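Local coordinates for protein lipolytic enzyme, G-D-S-L family (Bacteroides thetaiotaomicron, PDB 7BR2) that metabolizes the drug diltiazem as a gut microbial serine esterase of the SGNH (GDSL) hydrolase family, at residues H207-L219 with S283-F296. Residues are numbered along the deposited sequence; the frame is centred on the assembly and turned at random.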
loop_
_atom_site.group_PDB
_atom_site.type_symbol
_atom_site.label_atom_id
_atom_site.label_comp_id
_atom_site.label_asym_id
_atom_site.label_seq_id
_atom_site.Cartn_x
_atom_site.Cartn_y
_atom_site.Cartn_z
ATOM N N HIS A 207 10.236 3.124 -10.624
ATOM C CA HIS A 207 9.258 2.163 -10.148
ATOM C C HIS A 207 9.715 1.568 -8.822
ATOM O O HIS A 207 10.625 0.731 -8.807
ATOM C CB HIS A 207 9.053 1.065 -11.198
ATOM C CG HIS A 207 8.570 1.593 -12.515
ATOM N ND1 HIS A 207 9.411 1.826 -13.582
ATOM C CD2 HIS A 207 7.334 1.986 -12.916
ATOM C CE1 HIS A 207 8.710 2.313 -14.592
ATOM N NE2 HIS A 207 7.447 2.426 -14.212
ATOM N N PRO A 208 9.120 1.955 -7.693
ATOM C CA PRO A 208 9.538 1.397 -6.399
ATOM C C PRO A 208 9.334 -0.104 -6.303
ATOM O O PRO A 208 8.381 -0.664 -6.849
ATOM C CB PRO A 208 8.645 2.130 -5.390
ATOM C CG PRO A 208 8.224 3.383 -6.079
ATOM C CD PRO A 208 8.106 3.015 -7.538
ATOM N N ASP A 209 10.248 -0.748 -5.580
ATOM C CA ASP A 209 10.157 -2.155 -5.227
ATOM C C ASP A 209 9.180 -2.308 -4.053
ATOM O O ASP A 209 8.561 -1.342 -3.602
ATOM C CB ASP A 209 11.565 -2.672 -4.911
ATOM C CG ASP A 209 11.719 -4.173 -5.066
ATOM O OD1 ASP A 209 10.711 -4.895 -5.164
ATOM O OD2 ASP A 209 12.882 -4.640 -5.060
ATOM N N ASN A 210 9.047 -3.527 -3.528
ATOM C CA ASN A 210 8.072 -3.787 -2.466
ATOM C C ASN A 210 8.329 -2.915 -1.245
ATOM O O ASN A 210 7.388 -2.476 -0.572
ATOM C CB ASN A 210 8.114 -5.262 -2.071
ATOM C CG ASN A 210 7.749 -6.172 -3.206
ATOM O OD1 ASN A 210 6.624 -6.124 -3.715
ATOM N ND2 ASN A 210 8.700 -6.992 -3.636
ATOM N N ASP A 211 9.602 -2.676 -0.923
ATOM C CA ASP A 211 9.921 -1.804 0.203
ATOM C C ASP A 211 9.419 -0.390 -0.044
ATOM O O ASP A 211 8.850 0.242 0.856
ATOM C CB ASP A 211 11.431 -1.804 0.466
ATOM C CG ASP A 211 12.249 -1.378 -0.752
ATOM O OD1 ASP A 211 11.949 -1.831 -1.886
ATOM O OD2 ASP A 211 13.154 -0.537 -0.586
ATOM N N GLY A 212 9.625 0.128 -1.259
ATOM C CA GLY A 212 9.127 1.455 -1.568
ATOM C C GLY A 212 7.618 1.541 -1.458
ATOM O O GLY A 212 7.079 2.517 -0.922
ATOM N N HIS A 213 6.915 0.511 -1.946
ATOM C CA HIS A 213 5.461 0.504 -1.849
ATOM C C HIS A 213 5.007 0.375 -0.404
ATOM O O HIS A 213 3.985 0.959 -0.023
ATOM C CB HIS A 213 4.890 -0.614 -2.725
ATOM C CG HIS A 213 4.818 -0.239 -4.168
ATOM N ND1 HIS A 213 3.793 0.527 -4.685
ATOM C CD2 HIS A 213 5.686 -0.437 -5.186
ATOM C CE1 HIS A 213 4.021 0.759 -5.965
ATOM N NE2 HIS A 213 5.161 0.180 -6.296
ATOM N N MET A 214 5.770 -0.331 0.430
ATOM C CA MET A 214 5.398 -0.399 1.837
ATOM C C MET A 214 5.650 0.939 2.523
ATOM O O MET A 214 4.869 1.346 3.390
ATOM C CB MET A 214 6.148 -1.533 2.531
ATOM C CG MET A 214 5.610 -1.869 3.910
ATOM S SD MET A 214 3.811 -2.075 3.975
ATOM C CE MET A 214 3.408 -1.014 5.357
ATOM N N VAL A 215 6.702 1.657 2.123
ATOM C CA VAL A 215 6.906 3.008 2.641
ATOM C C VAL A 215 5.771 3.916 2.201
ATOM O O VAL A 215 5.285 4.751 2.973
ATOM C CB VAL A 215 8.284 3.554 2.211
ATOM C CG1 VAL A 215 8.351 5.048 2.421
ATOM C CG2 VAL A 215 9.389 2.866 3.004
ATOM N N MET A 216 5.330 3.769 0.956
ATOM C CA MET A 216 4.210 4.568 0.474
ATOM C C MET A 216 2.948 4.270 1.274
ATOM O O MET A 216 2.191 5.185 1.634
ATOM C CB MET A 216 3.975 4.299 -1.013
ATOM C CG MET A 216 5.038 4.890 -1.902
ATOM S SD MET A 216 4.979 4.292 -3.609
ATOM C CE MET A 216 3.604 5.258 -4.250
ATOM N N ALA A 217 2.704 2.988 1.554
ATOM C CA ALA A 217 1.564 2.619 2.378
ATOM C C ALA A 217 1.696 3.224 3.762
ATOM O O ALA A 217 0.729 3.776 4.302
ATOM C CB ALA A 217 1.439 1.099 2.449
ATOM N N TYR A 218 2.895 3.135 4.341
ATOM C CA TYR A 218 3.178 3.714 5.647
ATOM C C TYR A 218 2.834 5.194 5.662
ATOM O O TYR A 218 2.131 5.675 6.555
ATOM C CB TYR A 218 4.664 3.505 5.974
ATOM C CG TYR A 218 5.205 4.484 6.985
ATOM C CD1 TYR A 218 4.945 4.323 8.340
ATOM C CD2 TYR A 218 5.925 5.605 6.578
ATOM C CE1 TYR A 218 5.417 5.223 9.263
ATOM C CE2 TYR A 218 6.392 6.517 7.492
ATOM C CZ TYR A 218 6.142 6.325 8.837
ATOM O OH TYR A 218 6.610 7.242 9.753
ATOM N N LEU A 219 3.288 5.921 4.644
ATOM C CA LEU A 219 3.056 7.358 4.599
ATOM C C LEU A 219 1.579 7.684 4.434
ATOM O O LEU A 219 1.074 8.625 5.061
ATOM C CB LEU A 219 3.876 7.986 3.472
ATOM C CG LEU A 219 5.383 7.991 3.739
ATOM C CD1 LEU A 219 6.176 8.326 2.479
ATOM C CD2 LEU A 219 5.690 8.972 4.889
ATOM N N SER A 283 12.715 -8.056 -8.583
ATOM C CA SER A 283 12.619 -7.542 -7.225
ATOM C C SER A 283 13.858 -7.893 -6.414
ATOM O O SER A 283 14.439 -8.970 -6.563
ATOM C CB SER A 283 11.379 -8.090 -6.523
ATOM O OG SER A 283 11.269 -7.546 -5.227
ATOM N N LYS A 284 14.255 -6.977 -5.543
ATOM C CA LYS A 284 15.381 -7.217 -4.652
ATOM C C LYS A 284 15.084 -6.986 -3.184
ATOM O O LYS A 284 15.801 -7.536 -2.339
ATOM C CB LYS A 284 16.577 -6.331 -5.045
ATOM C CG LYS A 284 17.237 -6.676 -6.370
ATOM C CD LYS A 284 18.011 -7.973 -6.201
ATOM C CE LYS A 284 18.231 -8.718 -7.504
ATOM N NZ LYS A 284 19.138 -9.879 -7.257
ATOM N N LYS A 285 14.041 -6.246 -2.845
ATOM C CA LYS A 285 13.739 -5.950 -1.460
ATOM C C LYS A 285 12.279 -6.272 -1.192
ATOM O O LYS A 285 11.412 -6.090 -2.056
ATOM C CB LYS A 285 14.030 -4.479 -1.143
ATOM C CG LYS A 285 15.494 -4.094 -1.320
ATOM C CD LYS A 285 15.691 -2.580 -1.221
ATOM C CE LYS A 285 15.322 -1.889 -2.526
ATOM N NZ LYS A 285 15.302 -0.405 -2.363
ATOM N N SER A 286 12.011 -6.734 0.019
ATOM C CA SER A 286 10.686 -7.198 0.389
ATOM C C SER A 286 9.909 -6.084 1.074
ATOM O O SER A 286 10.454 -5.031 1.407
ATOM C CB SER A 286 10.795 -8.417 1.308
ATOM O OG SER A 286 11.364 -8.058 2.557
ATOM N N GLN A 287 8.598 -6.310 1.221
ATOM C CA GLN A 287 7.778 -5.458 2.075
ATOM C C GLN A 287 8.442 -5.278 3.452
ATOM O O GLN A 287 8.422 -4.177 4.030
ATOM C CB GLN A 287 6.361 -6.071 2.168
ATOM C CG GLN A 287 5.313 -5.285 2.946
ATOM C CD GLN A 287 4.042 -6.098 3.201
ATOM O OE1 GLN A 287 4.010 -7.301 2.958
ATOM N NE2 GLN A 287 3.008 -5.446 3.730
ATOM N N ALA A 288 9.029 -6.361 3.989
ATOM C CA ALA A 288 9.609 -6.341 5.334
ATOM C C ALA A 288 10.744 -5.344 5.463
ATOM O O ALA A 288 10.966 -4.787 6.551
ATOM C CB ALA A 288 10.080 -7.760 5.704
ATOM N N GLU A 289 11.430 -5.073 4.355
ATOM C CA GLU A 289 12.508 -4.110 4.364
ATOM C C GLU A 289 12.058 -2.759 4.864
ATOM O O GLU A 289 12.896 -2.008 5.387
ATOM C CB GLU A 289 13.030 -3.969 2.920
ATOM C CG GLU A 289 14.211 -3.068 2.716
ATOM C CD GLU A 289 15.481 -3.738 3.121
ATOM O OE1 GLU A 289 15.558 -4.979 3.006
ATOM O OE2 GLU A 289 16.390 -2.997 3.565
ATOM N N VAL A 290 10.742 -2.514 4.884
ATOM C CA VAL A 290 10.242 -1.228 5.365
ATOM C C VAL A 290 10.756 -0.937 6.760
ATOM O O VAL A 290 10.970 0.230 7.122
ATOM C CB VAL A 290 8.691 -1.177 5.367
ATOM C CG1 VAL A 290 8.104 -2.027 6.502
ATOM C CG2 VAL A 290 8.187 0.252 5.509
ATOM N N ILE A 291 11.003 -1.982 7.560
ATOM C CA ILE A 291 11.382 -1.723 8.948
ATOM C C ILE A 291 12.719 -1.006 9.051
ATOM O O ILE A 291 12.943 -0.298 10.024
ATOM C CB ILE A 291 11.364 -2.998 9.798
ATOM C CG1 ILE A 291 12.485 -3.960 9.430
ATOM C CG2 ILE A 291 10.004 -3.680 9.706
ATOM C CD1 ILE A 291 12.403 -5.259 10.234
ATOM N N LYS A 292 13.607 -1.145 8.066
ATOM C CA LYS A 292 14.923 -0.508 8.119
ATOM C C LYS A 292 14.958 0.866 7.452
ATOM O O LYS A 292 16.012 1.511 7.445
ATOM C CB LYS A 292 15.986 -1.417 7.485
ATOM C CG LYS A 292 16.297 -2.626 8.344
ATOM C CD LYS A 292 16.092 -3.899 7.577
ATOM C CE LYS A 292 17.384 -4.362 6.945
ATOM N NZ LYS A 292 17.209 -5.672 6.256
ATOM N N GLU A 293 13.818 1.366 6.978
ATOM C CA GLU A 293 13.765 2.604 6.210
ATOM C C GLU A 293 12.924 3.665 6.871
ATOM O O GLU A 293 13.183 4.850 6.677
ATOM C CB GLU A 293 13.204 2.341 4.802
ATOM C CG GLU A 293 13.994 1.296 4.040
ATOM C CD GLU A 293 13.304 0.832 2.775
ATOM O OE1 GLU A 293 12.069 1.015 2.650
ATOM O OE2 GLU A 293 14.005 0.282 1.898
ATOM N N VAL A 294 11.908 3.266 7.628
ATOM C CA VAL A 294 11.051 4.184 8.371
ATOM C C VAL A 294 10.744 3.542 9.712
ATOM O O VAL A 294 10.904 2.323 9.880
ATOM C CB VAL A 294 9.739 4.506 7.608
ATOM C CG1 VAL A 294 10.021 5.272 6.321
ATOM C CG2 VAL A 294 8.948 3.224 7.292
ATOM N N PRO A 295 10.341 4.342 10.711
ATOM C CA PRO A 295 10.000 3.742 12.011
ATOM C C PRO A 295 8.664 3.013 11.952
ATOM O O PRO A 295 7.729 3.383 12.672
ATOM C CB PRO A 295 9.948 4.943 12.967
ATOM C CG PRO A 295 10.128 6.158 12.134
ATOM C CD PRO A 295 10.071 5.789 10.695
ATOM N N PHE A 296 8.536 2.016 11.066
ATOM C CA PHE A 296 7.226 1.399 10.861
ATOM C C PHE A 296 6.812 0.566 12.067
ATOM O O PHE A 296 5.652 0.613 12.491
ATOM C CB PHE A 296 7.184 0.538 9.597
ATOM C CG PHE A 296 5.831 -0.081 9.368
ATOM C CD1 PHE A 296 4.784 0.682 8.864
ATOM C CD2 PHE A 296 5.579 -1.395 9.713
ATOM C CE1 PHE A 296 3.524 0.142 8.687
ATOM C CE2 PHE A 296 4.309 -1.951 9.523
ATOM C CZ PHE A 296 3.287 -1.177 9.016
HETATM O O HOH W 1 12.208 0.094 -3.748
#
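Met-214 is a bump on helix 210-223 that the largely non-helical segment 283-296 receives in a hollow. Its CG sits against Val-290 CB (3.5 Å), its sulfur receives a weak hydrogen bond from Gln-287 NE2, and the bend at chi3 (-130°) carries CE to Phe-296 CE1, 3.5 Å away. Beside it, Val-215 CG2 meets Val-290 CG2 and Val-294 CG1. One turn along the helix from Met-214, Tyr-218 has Val-294 over one face of its ring, CG2 4.0 Å from the ring centroid in a CH-pi contact, while its CD1 meets the edge of Phe-296. Beyond, Tyr-218 OH is hydrogen-bonded to Glu-299. At the helix start polar grips replace shape: Asp-209 OD1 accepts a hydrogen bond from Ser-283 OG (2.7 Å) through its syn lone pair, and OD2 accepts hydrogen bonds from Lys-284 N (2.8 Å) and Lys-285 N, the latter from above the carboxylate plane. Without this carboxylate, as with an alanine here, both amides and the serine hydroxyl would probably lose their acceptor, leaving 283-285 less firmly tied to the helix start. Lys-285 NZ then closes a salt bridge on Asp-211 OD2 (2.8 Å). The segment thus clasps the helix that follows His-207, whose bonds to Asp-204 and Ser-28 are consistent with the Ser-His-Asp catalytic triad of an SGNH hydrolase.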